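Local coordinates for protein phosphoribosylaminoimidazole carboxylase (Bombyx mori, PDB 4JA0) that catalyses two steps of purine biosynthesis, probably carboxylating aminoimidazole ribonucleotide in one domain and joining the product to aspartate as a SAICAR synthetase in the other, at residues I99-R104 with P127-F132; R105-S110 with F122-P127; L324-V329 with Y346-C351; V339-T344 with L372-V377. All blocks are in the same frame, centred on the assembly; numbering follows the deposited sequence.

Overall arrangement
The four contacts fall into two pairs, one in each catalytic half of the chain. Contact 1 and contact 2 belong to the SAICAR synthetase part and share P127; contact 2 is nested within the loop that contact 1 closes, their centres are about 11 Å apart, and both touch one sulfate. Contacts 3 and 4 come later, in the AIR carboxylase part, with centres about 7 Å apart. Their segments alternate along the chain, and strands 348-350 and 375-376 lie side by side. Contacts 1 and 3 have centres about 41 Å apart. The chain thus illustrates a bifunctional enzyme whose two parts rest on different sheets, contacts 1 and 2 on an antiparallel one, contacts 3 and 4 on a parallel one.

Contact 1: residues I99-R104 with P127-F132; sequences IEWVTR and PKQETF. With SO4 (sulfate ion), chain J.
The indole of W101 carries the methyl CG2 of T131 over one face, 3.7 Å from the centroid of the six-membered ring in a CH-pi contact, and I99 CG2 lies on that same face, also offset toward the rim. F197 meets the indole edge-to-face. On the other side of the sheet the guanidinium of R104 has V102 CG1 over its centre, while E130 and the sulfate sit at its edges. NE and NH2 of R104 grip one oxygen side-on, at 2.9 Å from NE to E130 OE1 and 3.0 Å from NH2 to E130 OE1, with the carboxylate turned 83° to the guanidinium. The chain of R104 runs extended from CG to NE (chi2 177°, chi3 -170°), taking R104 NH1 to a hydrogen bond with sulfate O2 at 3.3 Å. With a leucine here, E130 would probably lose its charge mate and be free to turn, and the sulfate would lose a donor. Beside this pair V102 CG2 packs 3.8 Å from F132 CD1. Beneath the side chains, E100, V102 and R104 form hydrogen-bonded pairs with F132, E130 and K128. This is an antiparallel ladder in the SAICAR synthetase sheet, ending beside an anion site consistent with a phosphate pocket.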
loop_
_atom_site.group_PDB
_atom_site.type_symbol
_atom_site.label_atom_id
_atom_site.label_comp_id
_atom_site.label_asym_id
_atom_site.label_seq_id
_atom_site.Cartn_x
_atom_site.Cartn_y
_atom_site.Cartn_z
ATOM N N ILE A 99 31.978 -26.117 -41.010
ATOM C CA ILE A 99 30.552 -26.395 -41.082
ATOM C C ILE A 99 29.895 -25.373 -41.985
ATOM O O ILE A 99 30.167 -24.175 -41.880
ATOM C CB ILE A 99 29.864 -26.281 -39.714
ATOM C CG1 ILE A 99 30.591 -27.140 -38.681
ATOM C CG2 ILE A 99 28.378 -26.640 -39.822
ATOM C CD1 ILE A 99 30.495 -28.630 -38.962
ATOM N N GLU A 100 29.045 -25.841 -42.888
ATOM C CA GLU A 100 28.139 -24.939 -43.577
ATOM C C GLU A 100 26.835 -24.815 -42.778
ATOM O O GLU A 100 26.147 -25.803 -42.532
ATOM C CB GLU A 100 27.874 -25.423 -45.000
ATOM C CG GLU A 100 29.077 -25.288 -45.914
ATOM C CD GLU A 100 28.835 -25.876 -47.286
ATOM O OE1 GLU A 100 27.712 -26.380 -47.516
ATOM O OE2 GLU A 100 29.764 -25.825 -48.127
ATOM N N TRP A 101 26.515 -23.591 -42.364
ATOM C CA TRP A 101 25.297 -23.320 -41.609
ATOM C C TRP A 101 24.170 -22.863 -42.541
ATOM O O TRP A 101 24.248 -21.794 -43.142
ATOM C CB TRP A 101 25.563 -22.293 -40.504
ATOM C CG TRP A 101 26.654 -22.721 -39.588
ATOM C CD1 TRP A 101 27.999 -22.654 -39.827
ATOM C CD2 TRP A 101 26.503 -23.325 -38.293
ATOM N NE1 TRP A 101 28.693 -23.166 -38.749
ATOM C CE2 TRP A 101 27.796 -23.582 -37.796
ATOM C CE3 TRP A 101 25.404 -23.657 -37.509
ATOM C CZ2 TRP A 101 28.016 -24.170 -36.542
ATOM C CZ3 TRP A 101 25.623 -24.242 -36.267
ATOM C CH2 TRP A 101 26.915 -24.488 -35.795
ATOM N N VAL A 102 23.146 -23.697 -42.679
ATOM C CA VAL A 102 22.094 -23.491 -43.669
ATOM C C VAL A 102 20.760 -23.157 -43.000
ATOM O O VAL A 102 20.411 -23.747 -41.982
ATOM C CB VAL A 102 21.918 -24.746 -44.576
ATOM C CG1 VAL A 102 20.734 -24.574 -45.490
ATOM C CG2 VAL A 102 23.154 -25.003 -45.373
ATOM N N THR A 103 20.049 -22.169 -43.530
ATOM C CA THR A 103 18.720 -21.790 -43.017
ATOM C C THR A 103 17.702 -21.823 -44.141
ATOM O O THR A 103 17.992 -21.354 -45.236
ATOM C CB THR A 103 18.702 -20.367 -42.382
ATOM O OG1 THR A 103 19.812 -20.220 -41.495
ATOM C CG2 THR A 103 17.467 -20.177 -41.566
ATOM N N ARG A 104 16.514 -22.350 -43.856
ATOM C CA ARG A 104 15.426 -22.411 -44.827
ATOM C C ARG A 104 14.157 -21.810 -44.277
ATOM O O ARG A 104 13.832 -22.020 -43.117
ATOM C CB ARG A 104 15.112 -23.862 -45.168
ATOM C CG ARG A 104 16.324 -24.692 -45.426
ATOM C CD ARG A 104 15.930 -26.121 -45.675
ATOM N NE ARG A 104 17.103 -26.987 -45.688
ATOM C CZ ARG A 104 17.849 -27.203 -46.765
ATOM N NH1 ARG A 104 17.541 -26.620 -47.926
ATOM N NH2 ARG A 104 18.900 -28.003 -46.680
ATOM N N PRO A 127 12.500 -20.434 -38.874
ATOM C CA PRO A 127 13.271 -21.007 -39.974
ATOM C C PRO A 127 14.033 -22.240 -39.538
ATOM O O PRO A 127 14.624 -22.261 -38.445
ATOM C CB PRO A 127 14.258 -19.887 -40.330
ATOM C CG PRO A 127 13.612 -18.651 -39.865
ATOM C CD PRO A 127 12.874 -19.028 -38.623
ATOM N N LYS A 128 13.998 -23.257 -40.397
ATOM C CA LYS A 128 14.745 -24.489 -40.208
ATOM C C LYS A 128 16.223 -24.163 -40.304
ATOM O O LYS A 128 16.641 -23.404 -41.194
ATOM C CB LYS A 128 14.392 -25.470 -41.315
ATOM C CG LYS A 128 14.779 -26.924 -41.070
ATOM C CD LYS A 128 13.705 -27.657 -40.313
ATOM C CE LYS A 128 14.120 -29.081 -40.040
ATOM N NZ LYS A 128 13.037 -29.792 -39.320
ATOM N N GLN A 129 17.022 -24.722 -39.404
ATOM C CA GLN A 129 18.454 -24.502 -39.483
ATOM C C GLN A 129 19.212 -25.827 -39.365
ATOM O O GLN A 129 19.011 -26.580 -38.417
ATOM C CB GLN A 129 18.887 -23.387 -38.497
ATOM C CG GLN A 129 20.044 -23.653 -37.556
ATOM C CD GLN A 129 21.389 -23.882 -38.227
ATOM O OE1 GLN A 129 21.509 -23.932 -39.450
ATOM N NE2 GLN A 129 22.411 -24.047 -37.414
ATOM N N GLU A 130 20.030 -26.118 -40.380
ATOM C CA GLU A 130 20.756 -27.383 -40.500
ATOM C C GLU A 130 22.253 -27.190 -40.674
ATOM O O GLU A 130 22.726 -26.133 -41.095
ATOM C CB GLU A 130 20.212 -28.193 -41.676
ATOM C CG GLU A 130 18.745 -28.474 -41.517
ATOM C CD GLU A 130 18.108 -29.155 -42.701
ATOM O OE1 GLU A 130 18.436 -28.795 -43.855
ATOM O OE2 GLU A 130 17.268 -30.053 -42.456
ATOM N N THR A 131 23.003 -28.230 -40.350
ATOM C CA THR A 131 24.451 -28.140 -40.419
ATOM C C THR A 131 25.038 -29.209 -41.313
ATOM O O THR A 131 24.511 -30.320 -41.416
ATOM C CB THR A 131 25.101 -28.184 -39.013
ATOM O OG1 THR A 131 24.407 -29.127 -38.187
ATOM C CG2 THR A 131 24.955 -26.865 -38.375
ATOM N N PHE A 132 26.123 -28.833 -41.978
ATOM C CA PHE A 132 26.797 -29.709 -42.908
ATOM C C PHE A 132 28.295 -29.637 -42.743
ATOM O O PHE A 132 28.868 -28.562 -42.584
ATOM C CB PHE A 132 26.395 -29.367 -44.331
ATOM C CG PHE A 132 24.953 -29.613 -44.606
ATOM C CD1 PHE A 132 24.013 -28.599 -44.461
ATOM C CD2 PHE A 132 24.521 -30.865 -44.987
ATOM C CE1 PHE A 132 22.660 -28.832 -44.705
ATOM C CE2 PHE A 132 23.176 -31.100 -45.229
ATOM C CZ PHE A 132 22.245 -30.079 -45.089
HETATM S S SO4 J . 20.055 -27.627 -50.747
HETATM O O1 SO4 J . 20.465 -27.927 -52.117
HETATM O O2 SO4 J . 18.677 -28.084 -50.620
HETATM O O3 SO4 J . 20.919 -28.331 -49.796
HETATM O O4 SO4 J . 20.111 -26.187 -50.473
#

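Contact 2: residues R105-S110 with F122-P127; sequences RLATGS and FRFTPP. With SO4 (sulfate ion), chain J.
Where the two neighbouring strands of the SAICAR synthetase sheet turn a corner, R105 and F124 continue the pairing: F124 N donates to R105 O at 2.6 Å, nearly straight at 169°. Beyond it A107 N makes a weak bond to F122 O, and A107 CB rests 3.9 Å from F122 CB. The phenyl ring of F124 presents its edge to L106 O, with F124 CE1 3.5 Å from that oxygen, and meets F111 edge-to-face. R105 starts out away from residues 122-127, but its chain bends twice (chi2 64°, chi3 78°) and returns. Its NH1 then reaches F124 O in a weak bond, and P127 CG lies over one guanidinium face, 3.8 Å from R105 NH2. NE of R105 is held by the carboxylate of E180. R123 forms the salt bridge to D319 of the third subunit, to which R105 NE is only a long, weak neighbour. A methionine in place of R105 would probably leave E180 without its charge mate and the P127 ring without the flat group beneath it. Alongside R123, L106 CD2 packs 3.6 Å from R123 CG. The peptide before P126 is cis, where 122-127 turns toward P127. Farther on, past G109 with its positive phi, S110 OG bonds sulfate O3 at 2.8 Å near the N-terminal end of helix 110-114. Past the corner, the loosely paired chain thus runs on into an anion-binding turn, consistent with a site for a phosphate or similar anion.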
loop_
_atom_site.group_PDB
_atom_site.type_symbol
_atom_site.label_atom_id
_atom_site.label_comp_id
_atom_site.label_asym_id
_atom_site.label_seq_id
_atom_site.Cartn_x
_atom_site.Cartn_y
_atom_site.Cartn_z
ATOM N N ARG A 105 13.406 -21.116 -45.120
ATOM C CA ARG A 105 12.081 -20.649 -44.731
ATOM C C ARG A 105 11.044 -21.567 -45.369
ATOM O O ARG A 105 10.000 -21.840 -44.783
ATOM C CB ARG A 105 11.880 -19.178 -45.156
ATOM C CG ARG A 105 10.456 -18.645 -45.020
ATOM C CD ARG A 105 9.983 -18.615 -43.573
ATOM N NE ARG A 105 10.518 -17.478 -42.834
ATOM C CZ ARG A 105 10.367 -17.308 -41.523
ATOM N NH1 ARG A 105 9.704 -18.211 -40.815
ATOM N NH2 ARG A 105 10.887 -16.243 -40.915
ATOM N N LEU A 106 11.376 -22.082 -46.549
ATOM C CA LEU A 106 10.494 -22.945 -47.319
ATOM C C LEU A 106 11.184 -24.259 -47.550
ATOM O O LEU A 106 12.409 -24.335 -47.469
ATOM C CB LEU A 106 10.243 -22.339 -48.697
ATOM C CG LEU A 106 9.369 -21.115 -48.863
ATOM C CD1 LEU A 106 9.328 -20.756 -50.301
ATOM C CD2 LEU A 106 7.977 -21.465 -48.406
ATOM N N ALA A 107 10.412 -25.294 -47.863
ATOM C CA ALA A 107 11.000 -26.560 -48.297
ATOM C C ALA A 107 11.285 -26.531 -49.808
ATOM O O ALA A 107 10.372 -26.377 -50.639
ATOM C CB ALA A 107 10.089 -27.724 -47.944
ATOM N N THR A 108 12.561 -26.657 -50.161
ATOM C CA THR A 108 12.941 -26.765 -51.561
ATOM C C THR A 108 14.340 -27.340 -51.626
ATOM O O THR A 108 14.975 -27.528 -50.587
ATOM C CB THR A 108 12.931 -25.399 -52.271
ATOM O OG1 THR A 108 12.918 -25.590 -53.692
ATOM C CG2 THR A 108 14.161 -24.593 -51.868
ATOM N N GLY A 109 14.817 -27.615 -52.839
ATOM C CA GLY A 109 16.171 -28.103 -53.033
ATOM C C GLY A 109 16.410 -29.524 -52.563
ATOM O O GLY A 109 15.549 -30.408 -52.675
ATOM N N SER A 110 17.595 -29.746 -52.015
ATOM C CA SER A 110 17.967 -31.075 -51.577
ATOM C C SER A 110 17.159 -31.538 -50.363
ATOM O O SER A 110 17.108 -32.741 -50.081
ATOM C CB SER A 110 19.465 -31.117 -51.247
ATOM O OG SER A 110 19.692 -30.823 -49.870
ATOM N N PHE A 122 6.579 -25.827 -48.317
ATOM C CA PHE A 122 6.227 -26.010 -46.907
ATOM C C PHE A 122 7.018 -25.060 -46.036
ATOM O O PHE A 122 8.256 -25.075 -46.067
ATOM C CB PHE A 122 6.491 -27.440 -46.454
ATOM C CG PHE A 122 6.248 -27.669 -44.986
ATOM C CD1 PHE A 122 5.031 -28.166 -44.537
ATOM C CD2 PHE A 122 7.237 -27.402 -44.050
ATOM C CE1 PHE A 122 4.799 -28.394 -43.176
ATOM C CE2 PHE A 122 7.011 -27.619 -42.691
ATOM C CZ PHE A 122 5.793 -28.128 -42.261
ATOM N N ARG A 123 6.307 -24.273 -45.225
ATOM C CA ARG A 123 6.924 -23.142 -44.525
ATOM C C ARG A 123 7.485 -23.502 -43.145
ATOM O O ARG A 123 6.842 -24.161 -42.332
ATOM C CB ARG A 123 5.937 -21.971 -44.437
ATOM C CG ARG A 123 5.549 -21.420 -45.803
ATOM C CD ARG A 123 4.862 -20.082 -45.715
ATOM N NE ARG A 123 5.830 -19.028 -45.424
ATOM C CZ ARG A 123 6.552 -18.393 -46.340
ATOM N NH1 ARG A 123 6.410 -18.688 -47.625
ATOM N NH2 ARG A 123 7.407 -17.452 -45.970
ATOM N N PHE A 124 8.706 -23.051 -42.899
ATOM C CA PHE A 124 9.392 -23.366 -41.667
ATOM C C PHE A 124 9.293 -22.217 -40.699
ATOM O O PHE A 124 9.892 -21.150 -40.879
ATOM C CB PHE A 124 10.850 -23.699 -41.933
ATOM C CG PHE A 124 11.030 -24.953 -42.693
ATOM C CD1 PHE A 124 11.741 -24.967 -43.879
ATOM C CD2 PHE A 124 10.495 -26.140 -42.211
ATOM C CE1 PHE A 124 11.922 -26.149 -44.575
ATOM C CE2 PHE A 124 10.663 -27.332 -42.905
ATOM C CZ PHE A 124 11.380 -27.338 -44.090
ATOM N N THR A 125 8.541 -22.459 -39.646
ATOM C CA THR A 125 8.333 -21.446 -38.658
ATOM C C THR A 125 8.637 -21.988 -37.267
ATOM O O THR A 125 7.865 -22.781 -36.728
ATOM C CB THR A 125 6.888 -20.942 -38.705
ATOM O OG1 THR A 125 6.617 -20.252 -39.934
ATOM C CG2 THR A 125 6.762 -20.006 -37.661
ATOM N N PRO A 126 9.764 -21.574 -36.671
ATOM C CA PRO A 126 10.766 -20.619 -37.136
ATOM C C PRO A 126 11.606 -21.230 -38.263
ATOM O O PRO A 126 11.416 -22.408 -38.587
ATOM C CB PRO A 126 11.607 -20.376 -35.871
ATOM C CG PRO A 126 11.523 -21.581 -35.147
ATOM C CD PRO A 126 10.147 -22.129 -35.364
ATOM N N PRO A 127 12.500 -20.434 -38.874
ATOM C CA PRO A 127 13.271 -21.007 -39.974
ATOM C C PRO A 127 14.033 -22.240 -39.538
ATOM O O PRO A 127 14.624 -22.261 -38.445
ATOM C CB PRO A 127 14.258 -19.887 -40.330
ATOM C CG PRO A 127 13.612 -18.651 -39.865
ATOM C CD PRO A 127 12.874 -19.028 -38.623
HETATM S S SO4 J . 20.055 -27.627 -50.747
HETATM O O1 SO4 J . 20.465 -27.927 -52.117
HETATM O O2 SO4 J . 18.677 -28.084 -50.620
HETATM O O3 SO4 J . 20.919 -28.331 -49.796
HETATM O O4 SO4 J . 20.111 -26.187 -50.473
#

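Contact 3: residues L324-V329 with Y346-C351; sequences LVFIAV and YPVINC
L324 lays its CD2 methyl over the centre of the Y346 ring, 3.8 Å from the centroid and 12° off the ring normal, a CH-pi contact. With chi1 at -177°, CG stands opposite the backbone N, which brings that methyl over the ring; L324 CB touches Y346 CD1 at 3.6 Å. Next to it V325 CG2 meets P347 CG at 4.0 Å. F326 CB packs near V348 CG2, and A328 CB lies 3.5 Å from N350 OD1. These side chains are set by a parallel ladder: F326 N to P347 O, I349 N to F326 O (2.8 Å, almost straight at 171°), A328 N to I349 O and C351 N to A328 O. Outward, helices 279-291 and 380-391 cover the side bearing I327 and I349, while C374 packs on V348 and N350 on the other. At the ring's far end Y346 OH bonds K181 of the third subunit, whose W399 meets the ring. The chemistry is that of a buried beta-alpha-beta unit: peptide groups bond one another, apolar side chains dominate both faces with the amide of N350 a polar exception weakly bonded to N334 and T376, and the tyrosine carries its polar end to the subunit interface.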
loop_
_atom_site.group_PDB
_atom_site.type_symbol
_atom_site.label_atom_id
_atom_site.label_comp_id
_atom_site.label_asym_id
_atom_site.label_seq_id
_atom_site.Cartn_x
_atom_site.Cartn_y
_atom_site.Cartn_z
ATOM N N LEU A 324 6.648 9.019 -36.012
ATOM C CA LEU A 324 6.785 9.890 -34.876
ATOM C C LEU A 324 6.384 9.187 -33.599
ATOM O O LEU A 324 5.279 8.656 -33.493
ATOM C CB LEU A 324 5.918 11.130 -35.110
ATOM C CG LEU A 324 5.935 12.244 -34.078
ATOM C CD1 LEU A 324 7.350 12.749 -33.911
ATOM C CD2 LEU A 324 5.007 13.354 -34.533
ATOM N N VAL A 325 7.286 9.188 -32.626
ATOM C CA VAL A 325 7.002 8.649 -31.299
ATOM C C VAL A 325 7.336 9.667 -30.224
ATOM O O VAL A 325 8.447 10.206 -30.210
ATOM C CB VAL A 325 7.799 7.383 -31.032
ATOM C CG1 VAL A 325 7.613 6.965 -29.599
ATOM C CG2 VAL A 325 7.334 6.284 -31.944
ATOM N N PHE A 326 6.381 9.924 -29.328
ATOM C CA PHE A 326 6.601 10.799 -28.168
ATOM C C PHE A 326 6.855 10.029 -26.883
ATOM O O PHE A 326 6.106 9.107 -26.539
ATOM C CB PHE A 326 5.405 11.706 -27.935
ATOM C CG PHE A 326 5.160 12.665 -29.035
ATOM C CD1 PHE A 326 6.118 13.611 -29.365
ATOM C CD2 PHE A 326 3.958 12.650 -29.725
ATOM C CE1 PHE A 326 5.892 14.519 -30.391
ATOM C CE2 PHE A 326 3.717 13.563 -30.746
ATOM C CZ PHE A 326 4.684 14.495 -31.082
ATOM N N ILE A 327 7.897 10.429 -26.163
ATOM C CA ILE A 327 8.147 9.889 -24.831
ATOM C C ILE A 327 7.923 10.973 -23.796
ATOM O O ILE A 327 8.511 12.058 -23.898
ATOM C CB ILE A 327 9.566 9.302 -24.714
ATOM C CG1 ILE A 327 9.670 8.061 -25.625
ATOM C CG2 ILE A 327 9.908 8.971 -23.245
ATOM C CD1 ILE A 327 11.064 7.515 -25.763
ATOM N N ALA A 328 7.038 10.684 -22.834
ATOM C CA ALA A 328 6.687 11.648 -21.783
ATOM C C ALA A 328 7.351 11.344 -20.457
ATOM O O ALA A 328 7.052 10.323 -19.812
ATOM C CB ALA A 328 5.171 11.732 -21.606
ATOM N N VAL A 329 8.213 12.271 -20.042
ATOM C CA VAL A 329 8.943 12.176 -18.779
ATOM C C VAL A 329 8.513 13.263 -17.786
ATOM O O VAL A 329 8.908 14.422 -17.896
ATOM C CB VAL A 329 10.460 12.272 -19.021
ATOM C CG1 VAL A 329 11.226 12.184 -17.705
ATOM C CG2 VAL A 329 10.911 11.186 -19.965
ATOM N N TYR A 346 -0.253 10.072 -32.620
ATOM C CA TYR A 346 0.985 9.312 -32.571
ATOM C C TYR A 346 1.133 8.665 -31.186
ATOM O O TYR A 346 0.667 9.210 -30.174
ATOM C CB TYR A 346 2.182 10.229 -32.903
ATOM C CG TYR A 346 2.055 10.832 -34.278
ATOM C CD1 TYR A 346 2.516 10.152 -35.409
ATOM C CD2 TYR A 346 1.439 12.071 -34.455
ATOM C CE1 TYR A 346 2.369 10.689 -36.670
ATOM C CE2 TYR A 346 1.294 12.619 -35.707
ATOM C CZ TYR A 346 1.760 11.923 -36.810
ATOM O OH TYR A 346 1.608 12.476 -38.051
ATOM N N PRO A 347 1.763 7.488 -31.145
ATOM C CA PRO A 347 1.984 6.761 -29.894
ATOM C C PRO A 347 2.715 7.600 -28.854
ATOM O O PRO A 347 3.696 8.281 -29.173
ATOM C CB PRO A 347 2.847 5.572 -30.331
ATOM C CG PRO A 347 3.371 5.944 -31.708
ATOM C CD PRO A 347 2.310 6.772 -32.309
ATOM N N VAL A 348 2.228 7.550 -27.616
ATOM C CA VAL A 348 2.837 8.284 -26.517
ATOM C C VAL A 348 3.218 7.304 -25.425
ATOM O O VAL A 348 2.368 6.566 -24.921
ATOM C CB VAL A 348 1.859 9.326 -25.922
ATOM C CG1 VAL A 348 2.428 9.900 -24.635
ATOM C CG2 VAL A 348 1.539 10.430 -26.922
ATOM N N ILE A 349 4.495 7.296 -25.053
ATOM C CA ILE A 349 4.982 6.422 -23.975
ATOM C C ILE A 349 5.410 7.237 -22.768
ATOM O O ILE A 349 6.159 8.221 -22.909
ATOM C CB ILE A 349 6.183 5.545 -24.434
ATOM C CG1 ILE A 349 5.859 4.838 -25.759
ATOM C CG2 ILE A 349 6.544 4.515 -23.370
ATOM C CD1 ILE A 349 7.067 4.226 -26.408
ATOM N N ASN A 350 4.915 6.827 -21.596
ATOM C CA ASN A 350 5.275 7.439 -20.316
ATOM C C ASN A 350 6.455 6.778 -19.627
ATOM O O ASN A 350 6.376 5.606 -19.237
ATOM C CB ASN A 350 4.107 7.360 -19.357
ATOM C CG ASN A 350 2.955 8.167 -19.802
ATOM O OD1 ASN A 350 3.128 9.296 -20.252
ATOM N ND2 ASN A 350 1.751 7.616 -19.657
ATOM N N CYS A 351 7.507 7.550 -19.384
ATOM C CA CYS A 351 8.642 7.045 -18.639
ATOM C C CYS A 351 8.974 7.968 -17.475
ATOM O O CYS A 351 9.809 8.855 -17.579
ATOM C CB CYS A 351 9.852 6.858 -19.577
ATOM S SG CYS A 351 11.269 6.024 -18.800
#

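Contact 4: residues V339-T344 with L372-V377; sequences VLSGNT and LGCATV
Helix 336-343 lies against the loop that precedes strand 375-376, and the CA atoms of the two segments come nearest at S341 and C374, 5.5 Å apart. S341 carries most of the contact. Its OG is anti to the backbone N (chi1 -174°) and is carried into the bend of the loop, where S341 OG stands 3.0 Å from C374 N and 3.5 Å from C374 CB. A water ties the backbones together: it donates to S341 O at 2.9 Å and accepts from G373 N, also at 2.9 Å. Next along the helix G342 offers its bare CA to the branch of L372, with CD2 of L372 3.6 Å from G342 CA; the leucine therefore packs directly on the helix backbone. Within the same segment N343 turns back so that N343 ND2 donates to V339 O at 2.8 Å, with a bond angle of 161°, while L340 O takes up both N343 N and T344 N. That ND2 also bonds T307 of the fourth subunit, and T344 O accepts from Q406 of the third. On the strand side, A375 and V377 bond N350 through their backbones. The helix thus docks on the loop entering strand 375-376, at the border of the parallel sheet within this chain, where backbone bonds from T376 reach the third subunit, as in the three-layer alpha/beta fold of the AIR carboxylase family.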
loop_
_atom_site.group_PDB
_atom_site.type_symbol
_atom_site.label_atom_id
_atom_site.label_comp_id
_atom_site.label_asym_id
_atom_site.label_seq_id
_atom_site.Cartn_x
_atom_site.Cartn_y
_atom_site.Cartn_z
ATOM N N VAL A 339 -1.990 14.257 -21.414
ATOM C CA VAL A 339 -2.437 15.397 -22.212
ATOM C C VAL A 339 -1.964 15.262 -23.670
ATOM O O VAL A 339 -2.745 15.502 -24.589
ATOM C CB VAL A 339 -2.061 16.756 -21.543
ATOM C CG1 VAL A 339 -1.994 17.890 -22.553
ATOM C CG2 VAL A 339 -3.082 17.080 -20.460
ATOM N N LEU A 340 -0.721 14.829 -23.885
ATOM C CA LEU A 340 -0.266 14.510 -25.243
ATOM C C LEU A 340 -1.148 13.456 -25.874
ATOM O O LEU A 340 -1.629 13.603 -27.001
ATOM C CB LEU A 340 1.164 13.986 -25.229
ATOM C CG LEU A 340 2.235 15.046 -24.990
ATOM C CD1 LEU A 340 3.617 14.426 -24.878
ATOM C CD2 LEU A 340 2.191 16.051 -26.133
ATOM N N SER A 341 -1.398 12.414 -25.108
ATOM C CA SER A 341 -2.158 11.293 -25.583
ATOM C C SER A 341 -3.544 11.752 -26.040
ATOM O O SER A 341 -4.095 11.226 -27.020
ATOM C CB SER A 341 -2.246 10.248 -24.466
ATOM O OG SER A 341 -2.864 9.059 -24.919
ATOM N N GLY A 342 -4.078 12.773 -25.364
ATOM C CA GLY A 342 -5.397 13.290 -25.701
ATOM C C GLY A 342 -5.435 14.213 -26.924
ATOM O O GLY A 342 -6.495 14.464 -27.497
ATOM N N ASN A 343 -4.275 14.719 -27.324
ATOM C CA ASN A 343 -4.224 15.690 -28.404
ATOM C C ASN A 343 -3.455 15.219 -29.642
ATOM O O ASN A 343 -3.420 15.915 -30.658
ATOM C CB ASN A 343 -3.676 17.018 -27.883
ATOM C CG ASN A 343 -4.644 17.713 -26.933
ATOM O OD1 ASN A 343 -5.557 18.411 -27.355
ATOM N ND2 ASN A 343 -4.447 17.515 -25.647
ATOM N N THR A 344 -2.861 14.031 -29.579
ATOM C CA THR A 344 -2.178 13.506 -30.759
ATOM C C THR A 344 -2.600 12.094 -31.079
ATOM O O THR A 344 -3.222 11.402 -30.273
ATOM C CB THR A 344 -0.625 13.567 -30.638
ATOM O OG1 THR A 344 -0.033 13.528 -31.936
ATOM C CG2 THR A 344 -0.097 12.428 -29.826
ATOM N N LEU A 372 -7.900 7.238 -24.113
ATOM C CA LEU A 372 -6.506 7.639 -24.280
ATOM C C LEU A 372 -5.626 6.398 -24.364
ATOM O O LEU A 372 -5.783 5.482 -23.569
ATOM C CB LEU A 372 -6.042 8.512 -23.131
ATOM C CG LEU A 372 -6.745 9.845 -22.947
ATOM C CD1 LEU A 372 -5.813 10.728 -22.162
ATOM C CD2 LEU A 372 -7.104 10.465 -24.274
ATOM N N GLY A 373 -4.711 6.384 -25.332
ATOM C CA GLY A 373 -3.867 5.239 -25.599
ATOM C C GLY A 373 -2.452 5.359 -25.068
ATOM O O GLY A 373 -1.541 4.672 -25.520
ATOM N N CYS A 374 -2.252 6.273 -24.139
ATOM C CA CYS A 374 -0.987 6.398 -23.453
ATOM C C CYS A 374 -0.542 5.043 -22.843
ATOM O O CYS A 374 -1.347 4.341 -22.209
ATOM C CB CYS A 374 -1.144 7.468 -22.365
ATOM S SG CYS A 374 0.393 8.257 -21.978
ATOM N N ALA A 375 0.698 4.632 -23.106
ATOM C CA ALA A 375 1.263 3.392 -22.512
ATOM C C ALA A 375 2.372 3.763 -21.526
ATOM O O ALA A 375 3.027 4.799 -21.675
ATOM C CB ALA A 375 1.810 2.434 -23.594
ATOM N N THR A 376 2.613 2.898 -20.549
ATOM C CA THR A 376 3.537 3.210 -19.467
ATOM C C THR A 376 4.660 2.169 -19.333
ATOM O O THR A 376 4.466 0.928 -19.466
ATOM C CB THR A 376 2.782 3.391 -18.139
ATOM O OG1 THR A 376 1.825 4.461 -18.268
ATOM C CG2 THR A 376 3.742 3.711 -16.996
ATOM N N VAL A 377 5.848 2.711 -19.095
ATOM C CA VAL A 377 7.090 1.965 -18.988
ATOM C C VAL A 377 7.806 2.565 -17.768
ATOM O O VAL A 377 7.522 3.705 -17.389
ATOM C CB VAL A 377 7.891 2.152 -20.298
ATOM C CG1 VAL A 377 9.311 2.609 -20.026
ATOM C CG2 VAL A 377 7.864 0.914 -21.163
HETATM O O HOH W 1 -4.933 8.462 -27.292
#